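Local coordinates for protein myosin-I heavy chain (PDB 5EJR) that is an actin-based class VII motor with ATPase activity, working in early phagocytosis and adhesion, represented here by its second MyTH4-FERM tail module, at residues Val267-Asp272 with Glu493-Ala498. Residues are numbered along the deposited sequence; the frame is centred on the assembly and turned at random.
Sequences VVSETD and EHSSIA. With EDO (1,2-ethanediol), chain D; EDO (1,2-ethanediol), chain E.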
loop_
_atom_site.group_PDB
_atom_site.type_symbol
_atom_site.label_atom_id
_atom_site.label_comp_id
_atom_site.label_asym_id
_atom_site.label_seq_id
_atom_site.Cartn_x
_atom_site.Cartn_y
_atom_site.Cartn_z
ATOM N N VAL A 267 9.271 -3.152 -1.905
ATOM C CA VAL A 267 9.149 -1.767 -2.370
ATOM C C VAL A 267 7.641 -1.443 -2.533
ATOM O O VAL A 267 6.905 -2.264 -3.058
ATOM C CB VAL A 267 9.902 -1.596 -3.717
ATOM C CG1 VAL A 267 9.526 -0.284 -4.409
ATOM C CG2 VAL A 267 11.418 -1.688 -3.521
ATOM N N VAL A 268 7.179 -0.298 -2.039
ATOM C CA VAL A 268 5.775 0.052 -2.216
ATOM C C VAL A 268 5.749 1.076 -3.338
ATOM O O VAL A 268 6.452 2.068 -3.260
ATOM C CB VAL A 268 5.111 0.597 -0.919
ATOM C CG1 VAL A 268 3.621 0.876 -1.151
ATOM C CG2 VAL A 268 5.284 -0.380 0.230
ATOM N N SER A 269 4.950 0.854 -4.366
ATOM C CA SER A 269 4.890 1.796 -5.484
ATOM C C SER A 269 4.466 3.147 -5.017
ATOM O O SER A 269 3.494 3.248 -4.276
ATOM C CB SER A 269 3.915 1.310 -6.556
ATOM O OG SER A 269 3.890 2.253 -7.618
ATOM N N GLU A 270 5.166 4.190 -5.451
ATOM C CA GLU A 270 4.801 5.570 -5.119
ATOM C C GLU A 270 3.396 5.968 -5.635
ATOM O O GLU A 270 2.818 6.936 -5.131
ATOM C CB GLU A 270 5.870 6.558 -5.635
ATOM C CG GLU A 270 5.997 6.643 -7.145
ATOM C CD GLU A 270 6.819 7.829 -7.603
ATOM O OE1 GLU A 270 8.068 7.727 -7.602
ATOM O OE2 GLU A 270 6.215 8.878 -7.923
ATOM N N THR A 271 2.856 5.241 -6.638
ATOM C CA THR A 271 1.526 5.545 -7.192
ATOM C C THR A 271 0.415 4.812 -6.495
ATOM O O THR A 271 -0.750 5.071 -6.806
ATOM C CB THR A 271 1.445 5.291 -8.699
ATOM O OG1 THR A 271 1.843 3.945 -8.972
ATOM C CG2 THR A 271 2.220 6.312 -9.517
ATOM N N ASP A 272 0.737 3.890 -5.570
ATOM C CA ASP A 272 -0.324 3.186 -4.874
ATOM C C ASP A 272 -1.002 4.146 -3.870
ATOM O O ASP A 272 -0.362 5.094 -3.384
ATOM C CB ASP A 272 0.238 1.999 -4.073
ATOM C CG ASP A 272 0.610 0.729 -4.820
ATOM O OD1 ASP A 272 0.487 0.707 -6.075
ATOM O OD2 ASP A 272 1.034 -0.247 -4.150
ATOM N N GLU A 493 5.299 -7.048 -9.964
ATOM C CA GLU A 493 5.579 -5.712 -9.455
ATOM C C GLU A 493 5.725 -4.648 -10.556
ATOM O O GLU A 493 6.534 -3.722 -10.420
ATOM C CB GLU A 493 6.797 -5.729 -8.523
ATOM C CG GLU A 493 6.553 -6.454 -7.210
ATOM C CD GLU A 493 7.813 -6.504 -6.358
ATOM O OE1 GLU A 493 8.432 -7.588 -6.300
ATOM O OE2 GLU A 493 8.225 -5.456 -5.809
ATOM N N HIS A 494 4.870 -4.708 -11.590
ATOM C CA HIS A 494 4.927 -3.705 -12.664
ATOM C C HIS A 494 4.920 -2.274 -12.154
ATOM O O HIS A 494 5.652 -1.449 -12.665
ATOM C CB HIS A 494 3.784 -3.884 -13.699
ATOM C CG HIS A 494 2.423 -3.931 -13.089
ATOM N ND1 HIS A 494 1.662 -2.789 -12.939
ATOM C CD2 HIS A 494 1.724 -4.994 -12.626
ATOM C CE1 HIS A 494 0.515 -3.197 -12.408
ATOM N NE2 HIS A 494 0.520 -4.519 -12.184
ATOM N N SER A 495 4.100 -1.980 -11.162
ATOM C CA SER A 495 3.976 -0.604 -10.691
ATOM C C SER A 495 5.282 -0.025 -10.049
ATOM O O SER A 495 5.731 1.076 -10.408
ATOM C CB SER A 495 2.777 -0.468 -9.759
ATOM O OG SER A 495 2.571 0.920 -9.536
ATOM N N SER A 496 5.882 -0.766 -9.131
ATOM C CA SER A 496 7.156 -0.371 -8.505
ATOM C C SER A 496 8.278 -0.392 -9.543
ATOM O O SER A 496 9.127 0.499 -9.551
ATOM C CB SER A 496 7.507 -1.344 -7.387
ATOM O OG SER A 496 6.610 -1.176 -6.311
ATOM N N ILE A 497 8.298 -1.402 -10.408
ATOM C CA ILE A 497 9.355 -1.498 -11.435
ATOM C C ILE A 497 9.303 -0.316 -12.379
ATOM O O ILE A 497 10.346 0.246 -12.684
ATOM C CB ILE A 497 9.331 -2.844 -12.208
ATOM C CG1 ILE A 497 9.668 -3.997 -11.263
ATOM C CG2 ILE A 497 10.340 -2.801 -13.385
ATOM C CD1 ILE A 497 9.327 -5.352 -11.805
ATOM N N ALA A 498 8.081 0.084 -12.829
ATOM C CA ALA A 498 7.954 1.242 -13.734
ATOM C C ALA A 498 8.468 2.530 -13.059
ATOM O O ALA A 498 9.166 3.304 -13.681
ATOM C CB ALA A 498 6.496 1.420 -14.144
HETATM C C1 EDO D . 3.189 -0.199 -14.720
HETATM O O1 EDO D . 2.110 -0.158 -13.800
HETATM C C2 EDO D . 2.933 0.786 -15.879
HETATM O O2 EDO D . 2.795 2.109 -15.381
HETATM C C1 EDO E . 10.172 3.485 -5.627
HETATM O O1 EDO E . 10.113 3.853 -4.244
HETATM C C2 EDO E . 8.815 2.816 -6.071
HETATM O O2 EDO E . 7.872 3.858 -6.284
HETATM O O HOH W 1 10.256 -5.098 -3.974
HETATM O O HOH W 2 6.425 -3.686 -5.218
HETATM O O HOH W 3 0.008 1.793 -8.457
HETATM O O HOH W 4 4.182 3.336 -10.605
#
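Glu493, at the N-cap position of helix 494-505, meets Val267 chiefly through water. Its OE2 accepts a hydrogen bond from water 1, whose oxygen in turn accepts one from the backbone N of Val267, and a second from water 2, 2.6 Å from OE2, which also donates to Val267 O. The carboxylate thus reads both backbone polar groups of one residue without touching them directly. His494 makes no contact with 267-272; its ND1 pairs with O1 of an ethanediol (chain D), probably from the crystallisation liquor, 2.8 Å away and close to straight at 169°, while the side chain also touches Phe469 of strand 466-469. Cut back to an alanine, this position is likely to leave the diol hydroxyl without its ring partner and to open a gap beside Phe469. In the FERM domain this is where the ubiquitin-like lobe, through the loop between strand 264-267 and helix 274-283, rests on the C-terminal helix of the PH-like lobe. Ser495 makes the direct bond: with OG anti to its backbone N (chi1 -170°), it meets Ser269 OG hydroxyl to hydroxyl at 2.7 Å. Ser269 opens a type I turn ending at Asp272, and its OG also accepts a weak bond from Thr271 N. Water 3 joins Ser495 OG to Thr271 OG1 and Asp272 OD1, while water 4 links Ser495 O to Thr271 OG1. Ser496 OG donates to water 2 at 2.7 Å, and Val267 CG1 packs 3.8 Å from Ser496 CB.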